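Local coordinates for imine reductase (Bacillus cereus, PDB 4D3D), which catalyses the NADPH-dependent, S-selective reduction of the cyclic imine 2-methylpyrroline, probably as a dimer whose subunits each pair a Rossmann-type domain with a helical one, at residues S149-S154 with V169-D174; G243-D248 with S295-I300. All blocks are in the same frame, centred on the assembly; numbering follows the deposited sequence.

Contact 1: residues S149-S154 with V169-D174; sequences SYTYYS and VLTSSD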
ATOM      1  N   SER B 149      12.824 -12.054 -15.787  1.00 36.29           N
ATOM      2  CA  SER B 149      13.399 -10.933 -15.032  1.00 30.47           C
ATOM      3  C   SER B 149      13.393  -9.674 -15.919  1.00 25.81           C
ATOM      4  O   SER B 149      13.625  -9.767 -17.117  1.00 28.93           O
ATOM      5  CB  SER B 149      14.841 -11.231 -14.612  1.00 34.45           C
ATOM      6  OG  SER B 149      14.967 -12.343 -13.720  1.00 35.41           O
ATOM      7  N   TYR B 150      13.141  -8.532 -15.322  1.00 29.90           N
ATOM      8  CA  TYR B 150      13.158  -7.251 -16.053  1.00 27.33           C
ATOM      9  C   TYR B 150      14.130  -6.260 -15.407  1.00 26.24           C
ATOM     10  O   TYR B 150      14.317  -6.226 -14.179  1.00 26.07           O
ATOM     11  CB  TYR B 150      11.744  -6.633 -16.149  1.00 29.82           C
ATOM     12  CG  TYR B 150      10.913  -7.247 -17.254  1.00 31.57           C
ATOM     13  CD1 TYR B 150      10.277  -8.471 -17.052  1.00 34.09           C
ATOM     14  CD2 TYR B 150      10.799  -6.620 -18.509  1.00 33.87           C
ATOM     15  CE1 TYR B 150       9.548  -9.069 -18.067  1.00 37.22           C
ATOM     16  CE2 TYR B 150      10.056  -7.206 -19.537  1.00 38.01           C
ATOM     17  CZ  TYR B 150       9.433  -8.425 -19.292  1.00 37.70           C
ATOM     18  OH  TYR B 150       8.722  -9.025 -20.285  1.00 38.39           O
ATOM     19  N   THR B 151      14.734  -5.438 -16.245  1.00 24.47           N
ATOM     20  CA  THR B 151      15.502  -4.244 -15.805  1.00 23.37           C
ATOM     21  C   THR B 151      14.958  -3.004 -16.503  1.00 22.41           C
ATOM     22  O   THR B 151      14.655  -3.004 -17.735  1.00 19.11           O
ATOM     23  CB  THR B 151      16.953  -4.457 -16.217  1.00 24.45           C
ATOM     24  OG1 THR B 151      17.473  -5.618 -15.534  1.00 24.12           O
ATOM     25  CG2 THR B 151      17.829  -3.254 -15.923  1.00 22.47           C
ATOM     26  N   TYR B 152      14.722  -1.931 -15.761  1.00 21.95           N
ATOM     27  CA  TYR B 152      14.337  -0.650 -16.354  1.00 21.60           C
ATOM     28  C   TYR B 152      15.558   0.010 -16.986  1.00 20.56           C
ATOM     29  O   TYR B 152      16.595   0.031 -16.377  1.00 21.66           O
ATOM     30  CB  TYR B 152      13.865   0.331 -15.274  1.00 24.99           C
ATOM     31  CG  TYR B 152      12.609  -0.055 -14.517  1.00 24.87           C
ATOM     32  CD1 TYR B 152      11.428  -0.215 -15.186  1.00 28.81           C
ATOM     33  CD2 TYR B 152      12.610  -0.213 -13.155  1.00 24.23           C
ATOM     34  CE1 TYR B 152      10.259  -0.558 -14.514  1.00 31.96           C
ATOM     35  CE2 TYR B 152      11.428  -0.561 -12.477  1.00 28.34           C
ATOM     36  CZ  TYR B 152      10.277  -0.778 -13.188  1.00 29.18           C
ATOM     37  OH  TYR B 152       9.037  -1.116 -12.583  1.00 30.48           O
ATOM     38  N   TYR B 153      15.422   0.555 -18.180  1.00 19.36           N
ATOM     39  CA  TYR B 153      16.486   1.283 -18.807  1.00 19.61           C
ATOM     40  C   TYR B 153      16.062   2.612 -19.300  1.00 19.39           C
ATOM     41  O   TYR B 153      14.913   2.866 -19.689  1.00 19.35           O
ATOM     42  CB  TYR B 153      17.013   0.464 -20.006  1.00 18.83           C
ATOM     43  CG  TYR B 153      17.862  -0.724 -19.653  1.00 19.22           C
ATOM     44  CD1 TYR B 153      19.091  -0.557 -19.068  1.00 20.15           C
ATOM     45  CD2 TYR B 153      17.366  -2.028 -19.808  1.00 20.74           C
ATOM     46  CE1 TYR B 153      19.880  -1.644 -18.738  1.00 22.17           C
ATOM     47  CE2 TYR B 153      18.142  -3.139 -19.469  1.00 20.40           C
ATOM     48  CZ  TYR B 153      19.390  -2.955 -18.930  1.00 23.23           C
ATOM     49  OH  TYR B 153      20.228  -3.987 -18.562  1.00 25.64           O
ATOM     50  N   SER B 154      16.956   3.607 -19.194  1.00 17.99           N
ATOM     51  CA  SER B 154      16.672   4.923 -19.753  1.00 17.29           C
ATOM     52  C   SER B 154      17.946   5.645 -20.187  1.00 19.86           C
ATOM     53  O   SER B 154      19.059   5.268 -19.762  1.00 18.80           O
ATOM     54  CB  SER B 154      15.873   5.845 -18.823  1.00 18.27           C
ATOM     55  OG  SER B 154      16.569   6.160 -17.639  1.00 17.90           O
ATOM     56  N   VAL B 169      20.732 -10.389 -22.910  1.00 26.84           N
ATOM     57  CA  VAL B 169      21.304 -11.632 -22.413  1.00 28.58           C
ATOM     58  C   VAL B 169      21.146 -11.746 -20.880  1.00 26.89           C
ATOM     59  O   VAL B 169      20.972 -12.834 -20.323  1.00 29.11           O
ATOM     60  CB  VAL B 169      22.799 -11.697 -22.784  1.00 28.64           C
ATOM     61  CG1 VAL B 169      23.474 -12.889 -22.137  1.00 31.00           C
ATOM     62  CG2 VAL B 169      22.957 -11.653 -24.289  1.00 32.34           C
ATOM     63  N   LEU B 170      21.155 -10.604 -20.185  1.00 26.36           N
ATOM     64  CA  LEU B 170      21.038 -10.592 -18.731  1.00 26.20           C
ATOM     65  C   LEU B 170      19.589 -10.739 -18.206  1.00 28.85           C
ATOM     66  O   LEU B 170      19.342 -11.485 -17.246  1.00 31.77           O
ATOM     67  CB  LEU B 170      21.645  -9.288 -18.161  1.00 26.72           C
ATOM     68  CG  LEU B 170      23.106  -9.063 -18.545  1.00 25.30           C
ATOM     69  CD1 LEU B 170      23.553  -7.770 -17.899  1.00 26.52           C
ATOM     70  CD2 LEU B 170      24.019 -10.242 -18.144  1.00 23.55           C
ATOM     71  N   THR B 171      18.686  -9.956 -18.763  1.00 27.23           N
ATOM     72  CA  THR B 171      17.269  -9.906 -18.390  1.00 25.28           C
ATOM     73  C   THR B 171      16.460  -9.342 -19.563  1.00 25.68           C
ATOM     74  O   THR B 171      17.039  -8.788 -20.516  1.00 28.08           O
ATOM     75  CB  THR B 171      16.962  -8.963 -17.159  1.00 26.57           C
ATOM     76  OG1 THR B 171      17.050  -7.584 -17.566  1.00 27.09           O
ATOM     77  CG2 THR B 171      17.847  -9.153 -15.995  1.00 28.66           C
ATOM     78  N   SER B 172      15.116  -9.427 -19.504  1.00 23.93           N
ATOM     79  CA  SER B 172      14.262  -8.647 -20.384  1.00 24.40           C
ATOM     80  C   SER B 172      14.397  -7.152 -20.057  1.00 22.66           C
ATOM     81  O   SER B 172      14.826  -6.806 -18.975  1.00 26.19           O
ATOM     82  CB  SER B 172      12.804  -9.098 -20.297  1.00 27.90           C
ATOM     83  OG  SER B 172      12.766 -10.426 -20.793  1.00 28.77           O
ATOM     84  N   SER B 173      14.123  -6.309 -21.020  1.00 23.99           N
ATOM     85  CA  SER B 173      14.318  -4.876 -20.853  1.00 24.62           C
ATOM     86  C   SER B 173      12.993  -4.139 -20.812  1.00 25.35           C
ATOM     87  O   SER B 173      11.988  -4.552 -21.412  1.00 26.05           O
ATOM     88  CB  SER B 173      15.169  -4.339 -21.981  1.00 25.26           C
ATOM     89  OG  SER B 173      14.484  -4.429 -23.218  1.00 28.09           O
ATOM     90  N   ASP B 174      12.956  -3.044 -20.068  1.00 24.03           N
ATOM     91  CA  ASP B 174      11.850  -2.141 -20.126  1.00 22.47           C
ATOM     92  C   ASP B 174      12.389  -0.758 -20.285  1.00 21.78           C
ATOM     93  O   ASP B 174      12.713  -0.089 -19.333  1.00 20.84           O
ATOM     94  CB  ASP B 174      10.963  -2.310 -18.875  1.00 23.30           C
ATOM     95  CG  ASP B 174       9.711  -1.373 -18.867  1.00 24.36           C
ATOM     96  OD1 ASP B 174       9.493  -0.561 -19.778  1.00 23.83           O
ATOM     97  OD2 ASP B 174       8.961  -1.440 -17.853  1.00 25.72           O
TER
HETATM   98  O   HOH W   1      19.192  -6.454 -18.893  1.00 30.39           O

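Contact 2: residues G243-D248 with S295-I300; sequences GEHPGD and SFTSLI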
ATOM      1  N   GLY B 243      -6.411  16.929 -12.872  1.00 21.27           N
ATOM      2  CA  GLY B 243      -6.329  17.745 -11.705  1.00 23.19           C
ATOM      3  C   GLY B 243      -7.697  17.937 -11.026  1.00 23.19           C
ATOM      4  O   GLY B 243      -7.906  18.926 -10.317  1.00 28.46           O
ATOM      5  N   GLU B 244      -8.567  16.966 -11.211  1.00 22.41           N
ATOM      6  CA  GLU B 244      -9.946  16.991 -10.688  1.00 24.25           C
ATOM      7  C   GLU B 244     -10.100  16.084  -9.463  1.00 22.79           C
ATOM      8  O   GLU B 244      -9.867  14.874  -9.533  1.00 22.68           O
ATOM      9  CB  GLU B 244     -10.925  16.568 -11.776  1.00 31.31           C
ATOM     10  CG  GLU B 244     -11.060  17.618 -12.910  1.00 38.46           C
ATOM     11  CD  GLU B 244     -11.536  18.996 -12.402  1.00 46.82           C
ATOM     12  OE1 GLU B 244     -12.587  19.054 -11.718  1.00 40.34           O
ATOM     13  OE2 GLU B 244     -10.848  20.022 -12.650  1.00 47.27           O
ATOM     14  N   HIS B 245     -10.640  16.661  -8.390  1.00 19.50           N
ATOM     15  CA  HIS B 245     -10.858  15.971  -7.135  1.00 18.65           C
ATOM     16  C   HIS B 245     -12.318  16.140  -6.643  1.00 17.54           C
ATOM     17  O   HIS B 245     -12.576  16.433  -5.447  1.00 17.83           O
ATOM     18  CB  HIS B 245      -9.898  16.512  -6.068  1.00 19.95           C
ATOM     19  CG  HIS B 245      -8.469  16.518  -6.484  1.00 19.74           C
ATOM     20  ND1 HIS B 245      -7.753  15.350  -6.658  1.00 20.53           N
ATOM     21  CD2 HIS B 245      -7.607  17.535  -6.741  1.00 24.34           C
ATOM     22  CE1 HIS B 245      -6.533  15.647  -7.079  1.00 23.10           C
ATOM     23  NE2 HIS B 245      -6.400  16.964  -7.120  1.00 24.57           N
ATOM     24  N   PRO B 246     -13.294  15.884  -7.519  1.00 21.35           N
ATOM     25  CA  PRO B 246     -14.682  16.124  -7.017  1.00 21.98           C
ATOM     26  C   PRO B 246     -15.064  15.128  -5.984  1.00 23.08           C
ATOM     27  O   PRO B 246     -14.630  13.964  -6.044  1.00 20.53           O
ATOM     28  CB  PRO B 246     -15.529  15.906  -8.286  1.00 23.18           C
ATOM     29  CG  PRO B 246     -14.741  14.966  -9.088  1.00 24.48           C
ATOM     30  CD  PRO B 246     -13.319  15.358  -8.896  1.00 21.92           C
ATOM     31  N   GLY B 247     -15.941  15.520  -5.065  1.00 22.17           N
ATOM     32  CA  GLY B 247     -16.400  14.600  -4.061  1.00 22.96           C
ATOM     33  C   GLY B 247     -17.599  13.755  -4.420  1.00 22.35           C
ATOM     34  O   GLY B 247     -18.400  13.491  -3.551  1.00 22.88           O
ATOM     35  N   ASP B 248     -17.680  13.274  -5.654  1.00 23.87           N
ATOM     36  CA  ASP B 248     -18.892  12.538  -6.077  1.00 24.69           C
ATOM     37  C   ASP B 248     -18.995  11.100  -5.582  1.00 29.59           C
ATOM     38  O   ASP B 248     -20.103  10.616  -5.405  1.00 29.46           O
ATOM     39  CB  ASP B 248     -19.080  12.640  -7.575  1.00 27.53           C
ATOM     40  CG  ASP B 248     -17.875  12.129  -8.372  1.00 33.39           C
ATOM     41  OD1 ASP B 248     -16.729  12.222  -7.904  1.00 27.95           O
ATOM     42  OD2 ASP B 248     -18.081  11.674  -9.495  1.00 35.88           O
ATOM     43  N   SER B 295     -12.599  14.825  -3.108  1.00 17.51           N
ATOM     44  CA  SER B 295     -12.063  13.458  -2.992  1.00 14.96           C
ATOM     45  C   SER B 295     -10.797  13.477  -2.183  1.00 15.66           C
ATOM     46  O   SER B 295     -10.052  14.532  -2.133  1.00 14.19           O
ATOM     47  CB  SER B 295     -11.711  12.928  -4.375  1.00 16.52           C
ATOM     48  OG  SER B 295     -11.129  11.636  -4.270  1.00 15.41           O
ATOM     49  N   PHE B 296     -10.552  12.405  -1.437  1.00 14.90           N
ATOM     50  CA  PHE B 296      -9.201  12.232  -0.801  1.00 15.32           C
ATOM     51  C   PHE B 296      -8.047  12.326  -1.736  1.00 16.19           C
ATOM     52  O   PHE B 296      -6.910  12.564  -1.248  1.00 14.49           O
ATOM     53  CB  PHE B 296      -9.159  10.967   0.047  1.00 17.26           C
ATOM     54  CG  PHE B 296      -8.747   9.715  -0.720  1.00 20.88           C
ATOM     55  CD1 PHE B 296      -9.677   8.963  -1.406  1.00 22.36           C
ATOM     56  CD2 PHE B 296      -7.436   9.282  -0.691  1.00 22.66           C
ATOM     57  CE1 PHE B 296      -9.292   7.805  -2.064  1.00 23.28           C
ATOM     58  CE2 PHE B 296      -7.039   8.144  -1.345  1.00 25.97           C
ATOM     59  CZ  PHE B 296      -7.973   7.390  -2.040  1.00 26.43           C
ATOM     60  N   THR B 297      -8.251  12.240  -3.044  1.00 15.28           N
ATOM     61  CA  THR B 297      -7.156  12.410  -4.033  1.00 16.97           C
ATOM     62  C   THR B 297      -6.581  13.817  -3.956  1.00 16.05           C
ATOM     63  O   THR B 297      -5.460  14.053  -4.352  1.00 16.97           O
ATOM     64  CB  THR B 297      -7.537  12.049  -5.465  1.00 17.94           C
ATOM     65  OG1 THR B 297      -8.595  12.891  -5.924  1.00 17.37           O
ATOM     66  CG2 THR B 297      -7.931  10.624  -5.554  1.00 18.18           C
ATOM     67  N   SER B 298      -7.374  14.728  -3.405  1.00 15.41           N
ATOM     68  CA  SER B 298      -6.933  16.097  -3.211  1.00 16.43           C
ATOM     69  C   SER B 298      -5.689  16.157  -2.302  1.00 15.27           C
ATOM     70  O   SER B 298      -5.000  17.208  -2.315  1.00 16.57           O
ATOM     71  CB  SER B 298      -8.045  16.994  -2.629  1.00 17.28           C
ATOM     72  OG  SER B 298      -8.461  16.626  -1.327  1.00 15.73           O
ATOM     73  N   LEU B 299      -5.451  15.150  -1.483  1.00 15.04           N
ATOM     74  CA  LEU B 299      -4.218  15.076  -0.675  1.00 14.62           C
ATOM     75  C   LEU B 299      -2.904  15.063  -1.475  1.00 15.10           C
ATOM     76  O   LEU B 299      -1.852  15.405  -0.897  1.00 16.57           O
ATOM     77  CB  LEU B 299      -4.249  13.947   0.335  1.00 14.03           C
ATOM     78  CG  LEU B 299      -5.398  13.933   1.361  1.00 13.61           C
ATOM     79  CD1 LEU B 299      -5.453  12.678   2.176  1.00 17.76           C
ATOM     80  CD2 LEU B 299      -5.302  15.174   2.248  1.00 14.26           C
ATOM     81  N   ILE B 300      -2.984  14.851  -2.762  1.00 15.91           N
ATOM     82  CA  ILE B 300      -1.785  14.984  -3.580  1.00 17.77           C
ATOM     83  C   ILE B 300      -1.267  16.426  -3.542  1.00 18.73           C
ATOM     84  O   ILE B 300      -0.080  16.669  -3.626  1.00 18.29           O
ATOM     85  CB  ILE B 300      -2.005  14.423  -4.980  1.00 19.95           C
ATOM     86  CG1 ILE B 300      -0.622  14.083  -5.575  1.00 19.38           C
ATOM     87  CG2 ILE B 300      -2.752  15.369  -5.808  1.00 20.03           C
ATOM     88  CD1 ILE B 300      -0.650  13.368  -6.891  1.00 21.70           C
TER
HETATM   89  O   HOH W   2     -10.287  12.507  -7.997  1.00 19.78           O

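Contact 1: residues S149-S154 with V169-D174
Thr-151 OG1 donates to Thr-171 OG1 across 2.9 Å, the two threonines crossing at about a right angle between parallel strands. Thr-171 OG1 in turn donates to Ser-172 O at 2.7 Å and accepts from a water that also bonds Tyr-153 OH. Ser-172 O thus holds two donors, Thr-151 N and Thr-171 OG1, on opposite faces of its carbonyl plane. The backbone ladder runs on through Ser-172 N to Ser-149 O, Asp-174 N to Thr-151 O and Tyr-153 N to Asp-174 O.

Next to the ladder, Ser-172 CB sits over one face of the Tyr-150 ring, a CH-pi contact 3.5 Å from the centroid. Ser-173 CB meets the edge of the Tyr-153 ring near its plane. Asp-174 lies alongside Tyr-152, its CG extended away from the backbone N (chi1 -179°), which puts Asp-174 OD2 3.7 Å from Tyr-152 CE1 at the ring edge. That carboxylate bridges to Arg-176 and accepts from Tyr-221 of the second subunit.

This closes the beta-alpha-beta crossover through helix 157-170. The chain of hydroxyl hydrogen bonds gives buried Thr-151 OG1 an acceptor, while Asp-174 carries polar contacts of the outermost strand of this chain's sheet into the dimer interface.

Contact 2: residues G243-D248 with S295-I300
A chi1 of -52° sets the His-245 ring beside its own backbone N and against the 3-10 turn 296-298, where Thr-297 OG1 stands between its own backbone N and carbonyl carbon (chi1 61°) and meets it. His-245 ND1 and Thr-297 OG1 lie 2.7 Å apart in a nearly straight hydrogen bond (170°), with the hydroxyl oxygen in the plane of the ring at its edge.

One face of the imidazole rests on the turn itself: Ser-298 CA is centred over it, 3.6 Å from the centroid, in a CH-pi contact. Ser-298 CB packs against His-245 CB and CG, while Ile-300 CG2 approaches His-245 CE1 obliquely at 4.0 Å.

The backbone of the same histidine supplies a second tie. Ser-295 N donates to His-245 O at 2.8 Å, and Ser-295 CB sits 3.5 Å from Pro-246 O. A water joins the segments once more, donating to Glu-244 O and bonding Thr-297 OG1.

The turn is braced from within. Ser-295 OG accepts from Thr-297 N, forming an ST turn, and also bonds Asp-250; Ser-295 O receives both Ser-298 N and Ser-298 OG. The loop 243-248 leaves helix 215-242 through a Schellman motif at Gly-243, and Arg-239 of that helix grips Pro-246 O and Asp-248.

The contact therefore fastens the loop between helices 215-242 and 252-268 to the turn leading into helix 300-304. The imidazole is held by an in-plane bond at ND1 and by packing over one face, which together restrict its rotation, and Thr-297 OG1, bonded to both the ring and the water, ties the polar edge of the imidazole to the turn.

How the contacts relate
Contact 1 and contact 2 lie in different domains, the NAD-binding one and the helical C-terminal one, and follow each other along the chain. Their centres are 35 Å apart and their nearest atoms about 18 Å, so they do not touch. Contact 1 is an extended parallel strand pair, whereas contact 2 joins two loops mainly through one histidine. The side chain of Ser-295 is about 7 Å from a bound polyether and that of Tyr-152 about 10 Å; neither distance is a contact. Tyr-236, a residue of the polyether pocket, touches Ser-295 and Thr-297. Each contact also borders the second subunit, through Asp-174 in contact 1 and Phe-296, Leu-299 and Ile-300 in contact 2.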